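Long-range contacts in dihydropyrimidinase (Brevibacillus agri, PDB 3SFW), which probably catalyses the hydrolytic ring opening of 5,6-dihydropyrimidines at a site holding two zinc ions: residues M1-I5 and L35-D39; A40-D44 and F436-N440; N142-S148 and Y452-T457; L170-K174 and A231-L235. One frame throughout, in Å; residues are numbered along the deposited sequence.

Contact 1: M1-I5 and L35-D39; sequences MKKWI and LQATD
Trp4 lays one face of its indole against Ala37, whose CB sits over the six-membered ring, 3.8 Å from its centroid and 22° off the normal, a CH-pi contact. The backbone N of Ala37 lies over the same ring, 3.5 Å from Trp4 CH2. With CG anti to the backbone N (chi1 -170°), the indole swings out along the loop as far as Leu35, whose CB comes within 4.0 Å of Trp4 NE1. That NE1 and the backbone N of Leu35 both donate to one water, which lies in the plane of the ring. Lys2, two residues back, bends at chi3 and sets NZ 3.3 Å from Thr38 O, a weak hydrogen bond; a second water joins its backbone N to Asp39 O. Outward, backbone bonds from Lys2 and Trp4 to Glu41 fix strand 2-6 beside strand 41-44, and Arg6 adds a cation-pi contact to the indole. A serine in place of Trp4 would probably leave Ala37 without its aromatic platform and the loop less firmly seated. The chemistry is that of a surface contact in the N-terminal sheet: one aromatic face supplies the apolar grip, while the polar links run through waters and one weak lysine bond.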
# COMPACT_ATOMS: atom_id res chain seq x y z
N MET A 1 -6.65 52.66 -19.73
CA MET A 1 -6.55 52.46 -21.19
C MET A 1 -6.88 51.03 -21.67
O MET A 1 -7.13 50.10 -20.87
CB MET A 1 -5.19 52.97 -21.72
CG MET A 1 -3.93 52.20 -21.31
SD MET A 1 -2.37 53.08 -21.86
CE MET A 1 -2.38 54.50 -20.74
N LYS A 2 -7.01 50.89 -22.98
CA LYS A 2 -7.30 49.60 -23.58
C LYS A 2 -6.05 49.07 -24.23
O LYS A 2 -5.27 49.81 -24.87
CB LYS A 2 -8.43 49.70 -24.60
CG LYS A 2 -9.79 49.98 -23.98
CD LYS A 2 -10.76 50.54 -25.02
CE LYS A 2 -11.29 49.45 -25.92
NZ LYS A 2 -12.53 49.88 -26.65
N LYS A 3 -5.87 47.76 -24.14
CA LYS A 3 -4.75 47.09 -24.79
C LYS A 3 -5.27 45.87 -25.53
O LYS A 3 -6.07 45.12 -24.99
CB LYS A 3 -3.72 46.65 -23.74
CG LYS A 3 -3.02 47.85 -23.00
CD LYS A 3 -2.04 47.33 -21.95
CE LYS A 3 -1.34 48.50 -21.17
NZ LYS A 3 -2.27 49.37 -20.35
N TRP A 4 -4.82 45.70 -26.77
CA TRP A 4 -5.29 44.65 -27.65
C TRP A 4 -4.09 43.78 -27.99
O TRP A 4 -3.21 44.19 -28.77
CB TRP A 4 -5.85 45.30 -28.93
CG TRP A 4 -6.61 44.41 -29.87
CD1 TRP A 4 -7.10 43.15 -29.65
CD2 TRP A 4 -7.00 44.76 -31.20
NE1 TRP A 4 -7.74 42.68 -30.79
CE2 TRP A 4 -7.69 43.66 -31.75
CE3 TRP A 4 -6.86 45.92 -31.98
CZ2 TRP A 4 -8.25 43.69 -33.05
CZ3 TRP A 4 -7.37 45.94 -33.27
CH2 TRP A 4 -8.06 44.83 -33.79
N ILE A 5 -3.98 42.63 -27.32
CA ILE A 5 -2.86 41.75 -27.52
C ILE A 5 -3.19 40.80 -28.66
O ILE A 5 -4.11 39.93 -28.54
CB ILE A 5 -2.53 40.92 -26.25
CG1 ILE A 5 -2.45 41.81 -24.99
CG2 ILE A 5 -1.29 40.10 -26.44
CD1 ILE A 5 -2.27 40.99 -23.65
N LEU A 35 -11.75 41.02 -33.21
CA LEU A 35 -12.44 41.93 -32.29
C LEU A 35 -12.63 43.36 -32.86
O LEU A 35 -13.48 44.11 -32.38
CB LEU A 35 -11.68 42.00 -30.95
CG LEU A 35 -11.73 40.71 -30.10
CD1 LEU A 35 -10.92 40.88 -28.86
CD2 LEU A 35 -13.19 40.36 -29.74
N GLN A 36 -11.77 43.76 -33.79
CA GLN A 36 -11.78 45.15 -34.32
C GLN A 36 -11.85 46.20 -33.21
O GLN A 36 -12.69 47.12 -33.26
CB GLN A 36 -12.90 45.36 -35.35
CG GLN A 36 -12.84 44.39 -36.53
CD GLN A 36 -14.12 44.38 -37.36
OE1 GLN A 36 -15.03 45.19 -37.15
NE2 GLN A 36 -14.21 43.44 -38.30
N ALA A 37 -10.97 46.07 -32.22
CA ALA A 37 -10.92 46.99 -31.10
C ALA A 37 -10.56 48.39 -31.57
O ALA A 37 -9.64 48.58 -32.37
CB ALA A 37 -9.93 46.50 -30.04
N THR A 38 -11.34 49.36 -31.14
CA THR A 38 -11.03 50.75 -31.44
C THR A 38 -10.30 51.36 -30.25
O THR A 38 -10.59 51.03 -29.07
CB THR A 38 -12.30 51.60 -31.84
OG1 THR A 38 -13.34 51.45 -30.86
CG2 THR A 38 -12.84 51.16 -33.20
N ASP A 39 -9.30 52.16 -30.58
CA ASP A 39 -8.66 53.02 -29.60
C ASP A 39 -7.94 52.18 -28.56
O ASP A 39 -7.93 52.54 -27.38
CB ASP A 39 -9.70 53.92 -28.89
CG ASP A 39 -10.48 54.82 -29.86
OD1 ASP A 39 -9.89 55.33 -30.85
OD2 ASP A 39 -11.69 55.01 -29.62
O HOH W 1 -7.43 53.07 -24.74
O HOH W 2 -13.04 48.00 -28.64
O HOH W 3 -9.17 40.23 -32.28

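Contact 2: A40-D44 and F436-N440; sequences AEVID and FVVRN
Glu41 and Arg439 reach for each other from opposite directions, both with CG anti to the backbone N and both chains stretched out, and they meet in a salt bridge. A single carboxylate oxygen takes the whole load: Glu41 OE2 lies 2.7 Å from Arg439 NH2, with a weaker second bond of 3.1 Å from Arg439 NH1. The oxygen is nearly in the guanidinium plane, but the nitrogen NH2 stands 45° out of the carboxylate plane, and the two flat groups are turned 55° apart. Beside this ion pair, which joins the N-terminal sheet to the large mixed sheet, the strand 435-439 makes a classic beta bulge, Val437 and Val438 both facing Val430 of strand 422-432. Phe436 and Arg439 stand on the two sides of that corner, and the extended arginine passes over the phenyl ring, its CD above the ring centre. Ile43 meets the same ring at its edge, in plane, with CD1 3.9 Å from Phe436 CZ. The CD1 methyl of Ile43 also lies 3.5 Å from Arg439 NH2, so one methyl touches both groups.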
# COMPACT_ATOMS: atom_id res chain seq x y z
N ALA A 40 -7.40 51.04 -28.98
CA ALA A 40 -6.60 50.23 -28.06
C ALA A 40 -5.16 50.24 -28.50
O ALA A 40 -4.88 50.30 -29.69
CB ALA A 40 -7.13 48.80 -27.97
N GLU A 41 -4.25 50.19 -27.54
CA GLU A 41 -2.82 49.99 -27.86
C GLU A 41 -2.61 48.55 -28.36
O GLU A 41 -2.94 47.60 -27.64
CB GLU A 41 -1.95 50.23 -26.63
CG GLU A 41 -0.44 50.01 -26.92
CD GLU A 41 0.47 50.12 -25.70
OE1 GLU A 41 -0.02 50.10 -24.54
OE2 GLU A 41 1.69 50.15 -25.91
N VAL A 42 -2.07 48.40 -29.57
CA VAL A 42 -1.84 47.06 -30.13
C VAL A 42 -0.52 46.50 -29.59
O VAL A 42 0.52 47.15 -29.68
CB VAL A 42 -1.87 47.03 -31.69
CG1 VAL A 42 -1.40 45.69 -32.23
CG2 VAL A 42 -3.29 47.32 -32.21
N ILE A 43 -0.59 45.32 -28.96
CA ILE A 43 0.60 44.61 -28.49
C ILE A 43 0.76 43.38 -29.36
O ILE A 43 -0.14 42.50 -29.43
CB ILE A 43 0.41 44.11 -27.01
CG1 ILE A 43 -0.07 45.23 -26.07
CG2 ILE A 43 1.68 43.46 -26.47
CD1 ILE A 43 0.66 46.50 -26.19
N ASP A 44 1.89 43.30 -30.05
CA ASP A 44 2.14 42.19 -30.96
C ASP A 44 2.71 40.94 -30.23
O ASP A 44 3.84 40.97 -29.73
CB ASP A 44 3.10 42.67 -32.06
CG ASP A 44 3.38 41.62 -33.10
OD1 ASP A 44 2.84 40.50 -33.02
OD2 ASP A 44 4.17 41.90 -34.03
N PHE A 436 1.74 47.21 -17.72
CA PHE A 436 3.01 46.50 -17.87
C PHE A 436 3.86 46.66 -16.63
O PHE A 436 3.95 47.79 -16.08
CB PHE A 436 3.79 47.04 -19.06
CG PHE A 436 3.30 46.53 -20.38
CD1 PHE A 436 2.54 47.36 -21.20
CD2 PHE A 436 3.63 45.24 -20.81
CE1 PHE A 436 2.06 46.87 -22.42
CE2 PHE A 436 3.19 44.76 -22.01
CZ PHE A 436 2.43 45.58 -22.84
N VAL A 437 4.48 45.55 -16.20
CA VAL A 437 5.49 45.56 -15.11
C VAL A 437 6.86 45.34 -15.75
O VAL A 437 7.87 46.01 -15.42
CB VAL A 437 5.21 44.39 -14.08
CG1 VAL A 437 6.29 44.41 -12.91
CG2 VAL A 437 3.76 44.57 -13.50
N VAL A 438 6.91 44.36 -16.65
CA VAL A 438 8.07 44.13 -17.51
C VAL A 438 7.59 44.24 -18.96
O VAL A 438 6.52 43.73 -19.33
CB VAL A 438 8.64 42.69 -17.24
CG1 VAL A 438 9.77 42.35 -18.23
CG2 VAL A 438 9.12 42.57 -15.79
N ARG A 439 8.34 44.95 -19.79
CA ARG A 439 8.01 45.00 -21.20
C ARG A 439 9.29 44.84 -21.99
O ARG A 439 10.27 45.57 -21.73
CB ARG A 439 7.35 46.31 -21.55
CG ARG A 439 6.77 46.31 -22.98
CD ARG A 439 5.94 47.54 -23.21
NE ARG A 439 5.21 47.48 -24.47
CZ ARG A 439 4.26 48.35 -24.79
NH1 ARG A 439 3.94 49.31 -23.94
NH2 ARG A 439 3.65 48.27 -25.95
N ASN A 440 9.33 43.83 -22.86
CA ASN A 440 10.56 43.48 -23.58
C ASN A 440 11.77 43.41 -22.66
O ASN A 440 12.87 43.93 -22.97
CB ASN A 440 10.77 44.48 -24.74
CG ASN A 440 9.68 44.37 -25.75
OD1 ASN A 440 9.38 43.27 -26.19
ND2 ASN A 440 9.00 45.47 -26.07

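Contact 3: N142-S148 and Y452-T457; sequences NNEGITS and YVKRST
Tyr452 turns the edge of its ring to the Glu144 carbonyl, toward which its hydroxyl points; crowding near Ile146 makes the geometry there doubtful. His109, edge-to-face, and Phe122 also meet the Tyr452 ring. Lys454 runs along the turn at the end of helix 131-142, leaving NZ 4.4 Å from Glu144 OE1, opposite charges too far apart for a salt bridge. At Arg455 the backbone N donates to Gly145 O at 3.0 Å, a fairly straight bond of 161°. Gly145 has positive phi, and a side chain there would run into Lys454. The side chain of Arg455, bent at chi3 (-61°), brings NH1 to Ser148 OG at 2.7 Å, the oxygen 26° out of the guanidinium plane; Thr147 OG1 lies over a face of the group. Ser148 OG also bonds His123 ND1, while Phe122 O and Phe376 O hold the arginine's NH1 and NH2. Next along, Ser456 O accepts from Thr147 OG1 at 2.9 Å. A methionine in place of Arg455 would probably leave Phe122 O and Phe376 O without their guanidinium donors and Ser148 OG short of one partner. The chemistry implies a buried guanidinium pinning the C-terminal tail to the amidohydrolase barrel, its charge probably stabilised by neutral oxygens.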
# COMPACT_ATOMS: atom_id res chain seq x y z
N ASN A 142 -12.07 36.06 8.09
CA ASN A 142 -13.24 36.69 7.45
C ASN A 142 -13.00 38.12 6.98
O ASN A 142 -13.58 38.54 5.98
CB ASN A 142 -14.43 36.71 8.42
CG ASN A 142 -15.03 35.33 8.64
OD1 ASN A 142 -14.90 34.42 7.79
ND2 ASN A 142 -15.67 35.15 9.79
N ASN A 143 -12.14 38.85 7.71
CA ASN A 143 -11.97 40.31 7.50
C ASN A 143 -10.62 40.63 6.89
O ASN A 143 -10.52 41.47 6.02
CB ASN A 143 -12.16 41.07 8.81
CG ASN A 143 -13.57 40.95 9.35
OD1 ASN A 143 -14.47 40.50 8.63
ND2 ASN A 143 -13.75 41.24 10.66
N GLU A 144 -9.57 39.93 7.33
CA GLU A 144 -8.24 40.26 6.82
C GLU A 144 -7.98 39.50 5.54
O GLU A 144 -7.09 39.88 4.79
CB GLU A 144 -7.12 39.89 7.82
CG GLU A 144 -7.12 40.71 9.13
CD GLU A 144 -6.96 42.21 8.91
OE1 GLU A 144 -6.22 42.64 7.98
OE2 GLU A 144 -7.62 42.97 9.66
N GLY A 145 -8.85 38.53 5.24
CA GLY A 145 -8.72 37.77 4.00
C GLY A 145 -7.50 36.88 4.02
O GLY A 145 -6.86 36.64 2.97
N ILE A 146 -7.13 36.40 5.20
CA ILE A 146 -6.00 35.44 5.28
C ILE A 146 -6.58 34.07 5.60
O ILE A 146 -7.07 33.83 6.71
CB ILE A 146 -5.00 35.89 6.41
CG1 ILE A 146 -4.19 37.13 5.97
CG2 ILE A 146 -4.00 34.80 6.67
CD1 ILE A 146 -4.96 38.30 5.62
N THR A 147 -6.64 33.19 4.60
CA THR A 147 -7.47 31.99 4.70
C THR A 147 -6.59 30.76 4.55
O THR A 147 -7.06 29.70 4.22
CB THR A 147 -8.56 31.98 3.64
OG1 THR A 147 -7.97 32.16 2.35
CG2 THR A 147 -9.52 33.17 3.90
N SER A 148 -5.30 30.94 4.81
CA SER A 148 -4.38 29.80 4.92
C SER A 148 -3.49 30.06 6.14
O SER A 148 -2.97 31.19 6.28
CB SER A 148 -3.51 29.68 3.66
OG SER A 148 -3.16 30.93 3.12
N TYR A 452 -2.57 44.41 -2.20
CA TYR A 452 -2.85 43.28 -1.31
C TYR A 452 -4.10 42.59 -1.81
O TYR A 452 -5.08 43.26 -2.17
CB TYR A 452 -3.09 43.78 0.14
CG TYR A 452 -3.52 42.66 1.07
CD1 TYR A 452 -2.62 41.66 1.44
CD2 TYR A 452 -4.83 42.61 1.61
CE1 TYR A 452 -3.00 40.60 2.27
CE2 TYR A 452 -5.23 41.52 2.39
CZ TYR A 452 -4.31 40.54 2.73
OH TYR A 452 -4.66 39.51 3.54
N VAL A 453 -4.09 41.26 -1.79
CA VAL A 453 -5.27 40.47 -2.21
C VAL A 453 -5.95 39.83 -1.01
O VAL A 453 -5.29 39.11 -0.25
CB VAL A 453 -4.84 39.34 -3.19
CG1 VAL A 453 -6.09 38.52 -3.64
CG2 VAL A 453 -4.16 39.99 -4.40
N LYS A 454 -7.20 40.22 -0.75
CA LYS A 454 -7.98 39.62 0.36
C LYS A 454 -8.61 38.34 -0.16
O LYS A 454 -9.33 38.37 -1.17
CB LYS A 454 -9.11 40.59 0.84
CG LYS A 454 -8.65 41.70 1.82
CD LYS A 454 -9.88 42.53 2.34
CE LYS A 454 -9.69 43.14 3.78
NZ LYS A 454 -8.29 43.55 4.18
N ARG A 455 -8.23 37.20 0.41
CA ARG A 455 -8.57 35.92 -0.18
C ARG A 455 -9.82 35.31 0.39
O ARG A 455 -10.21 35.59 1.53
CB ARG A 455 -7.36 34.98 -0.04
CG ARG A 455 -6.15 35.62 -0.78
CD ARG A 455 -4.84 34.78 -0.67
NE ARG A 455 -4.41 34.63 0.72
CZ ARG A 455 -4.46 33.48 1.40
NH1 ARG A 455 -4.02 33.44 2.67
NH2 ARG A 455 -4.91 32.35 0.79
N SER A 456 -10.52 34.54 -0.45
CA SER A 456 -11.77 33.95 -0.03
C SER A 456 -11.55 32.70 0.82
O SER A 456 -10.45 32.11 0.82
CB SER A 456 -12.64 33.66 -1.28
OG SER A 456 -12.00 32.73 -2.10
N THR A 457 -12.57 32.32 1.58
CA THR A 457 -12.49 31.10 2.39
C THR A 457 -12.40 29.89 1.52
O THR A 457 -12.73 29.95 0.32
CB THR A 457 -13.67 30.95 3.36
OG1 THR A 457 -14.89 31.12 2.64
CG2 THR A 457 -13.58 32.05 4.48
O HOH W 4 -6.52 29.44 1.30

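Contact 4: L170-K174 and A231-L235; sequences LIRAK and ADAQL
The helix 163-176 and the turn leading into strand 234-237 come close at two places, with Ile171 and Ala231 CA atoms 5.4 Å apart and those of Lys174 and Ala233 5.0 Å apart. Two alanine methyls fit against the helix surface. Ala231 CB rests between Leu170 CB and Ile171 CG1, at 3.9 and 3.8 Å, while Ala233 CB lies 3.9 Å from Leu170 CD2 and also touches the carbonyl oxygen of Leu170. That carbonyl is already engaged in the helix by Lys174 N. Asp232, between the alanines, has positive phi and closes helix 214-230 in a Schellman motif, from which the chain passes to a strand of the parallel sheet, the helix-to-strand step of a TIM-barrel-type amidohydrolase. Lys174 reaches over this turn with CG anti to the backbone N (chi1 -175°) and a bend only at chi4, and its NZ grips the aspartate twice. One bond goes to the backbone oxygen Asp232 O at 3.0 Å, the donor tilted 17° from the carbonyl plane; the other, a weak hydrogen bond within a salt bridge, goes to Asp232 OD2 at 3.2 Å. Gln234 NE2 bonds Ala178 O and shares a water with Lys174 O. Leu170 packs on Val180 and Leu227, whereas Ile171 touches Tyr192 of a neighbouring subunit.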
# COMPACT_ATOMS: atom_id res chain seq x y z
N LEU A 170 -6.27 22.83 12.99
CA LEU A 170 -7.06 22.13 11.92
C LEU A 170 -8.56 22.15 12.22
O LEU A 170 -9.37 22.42 11.31
CB LEU A 170 -6.59 20.68 11.75
CG LEU A 170 -5.24 20.52 11.02
CD1 LEU A 170 -4.60 19.14 11.43
CD2 LEU A 170 -5.45 20.62 9.47
N ILE A 171 -8.91 21.96 13.49
CA ILE A 171 -10.32 21.99 13.89
C ILE A 171 -10.90 23.36 13.68
O ILE A 171 -11.99 23.52 13.12
CB ILE A 171 -10.49 21.55 15.35
CG1 ILE A 171 -10.20 20.04 15.43
CG2 ILE A 171 -11.93 21.78 15.83
CD1 ILE A 171 -10.14 19.52 16.76
N ARG A 172 -10.17 24.36 14.13
CA ARG A 172 -10.63 25.75 13.98
C ARG A 172 -10.68 26.14 12.51
O ARG A 172 -11.57 26.87 12.09
CB ARG A 172 -9.69 26.66 14.76
CG ARG A 172 -10.13 28.15 14.70
CD ARG A 172 -11.57 28.33 15.27
NE ARG A 172 -11.80 29.73 15.68
CZ ARG A 172 -13.00 30.35 15.70
NH1 ARG A 172 -13.06 31.64 16.04
NH2 ARG A 172 -14.12 29.71 15.36
N ALA A 173 -9.66 25.76 11.75
CA ALA A 173 -9.65 26.02 10.31
C ALA A 173 -10.85 25.41 9.59
O ALA A 173 -11.40 26.03 8.67
CB ALA A 173 -8.30 25.52 9.65
N LYS A 174 -11.22 24.18 9.94
CA LYS A 174 -12.40 23.60 9.33
C LYS A 174 -13.64 24.45 9.64
O LYS A 174 -14.46 24.70 8.76
CB LYS A 174 -12.65 22.18 9.80
CG LYS A 174 -13.85 21.58 9.03
CD LYS A 174 -14.60 20.54 9.81
CE LYS A 174 -15.80 19.98 8.97
NZ LYS A 174 -15.42 19.66 7.55
N ALA A 231 -9.68 15.61 12.18
CA ALA A 231 -10.40 16.87 12.23
C ALA A 231 -11.42 17.07 11.10
O ALA A 231 -12.08 18.13 11.04
CB ALA A 231 -9.39 18.06 12.24
N ASP A 232 -11.40 16.16 10.11
CA ASP A 232 -12.16 16.35 8.87
C ASP A 232 -11.84 17.68 8.15
O ASP A 232 -12.74 18.37 7.64
CB ASP A 232 -13.67 16.25 9.15
CG ASP A 232 -14.49 16.13 7.89
OD1 ASP A 232 -13.95 15.67 6.87
OD2 ASP A 232 -15.69 16.48 7.91
N ALA A 233 -10.58 18.05 8.15
CA ALA A 233 -10.18 19.40 7.74
C ALA A 233 -9.53 19.35 6.35
O ALA A 233 -9.73 18.39 5.59
CB ALA A 233 -9.23 19.99 8.78
N GLN A 234 -8.81 20.41 5.98
CA GLN A 234 -8.12 20.39 4.67
C GLN A 234 -6.67 20.81 4.86
O GLN A 234 -6.39 21.74 5.62
CB GLN A 234 -8.82 21.29 3.64
CG GLN A 234 -9.22 22.71 4.19
CD GLN A 234 -10.69 22.74 4.69
OE1 GLN A 234 -11.49 21.85 4.38
NE2 GLN A 234 -11.02 23.73 5.52
N LEU A 235 -5.74 20.10 4.20
CA LEU A 235 -4.32 20.21 4.51
C LEU A 235 -3.58 20.49 3.23
O LEU A 235 -3.90 19.90 2.19
CB LEU A 235 -3.79 18.87 5.09
CG LEU A 235 -2.27 18.87 5.43
CD1 LEU A 235 -2.06 19.71 6.75
CD2 LEU A 235 -1.83 17.43 5.71
O HOH W 5 -13.78 24.40 6.03

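From the N terminus, contact 1 closes first, a short loop in which strand 2-6 meets the segment leading to strand 41-44. Contact 2 opens straight after it, on a strand that neighbours 2-6 in the same sheet, and its far partner lies nearly four hundred residues on. Contact 3 opens within that span and closes beyond it, so 2 and 3 cross, although their nearest atoms stay about 13 Å apart. Contact 4 is enclosed by both long loops. Together they tie the N-terminal sheet to the large mixed sheet, the C-terminal tail to the barrel, and, in contact 4, one barrel helix to a following turn and strand.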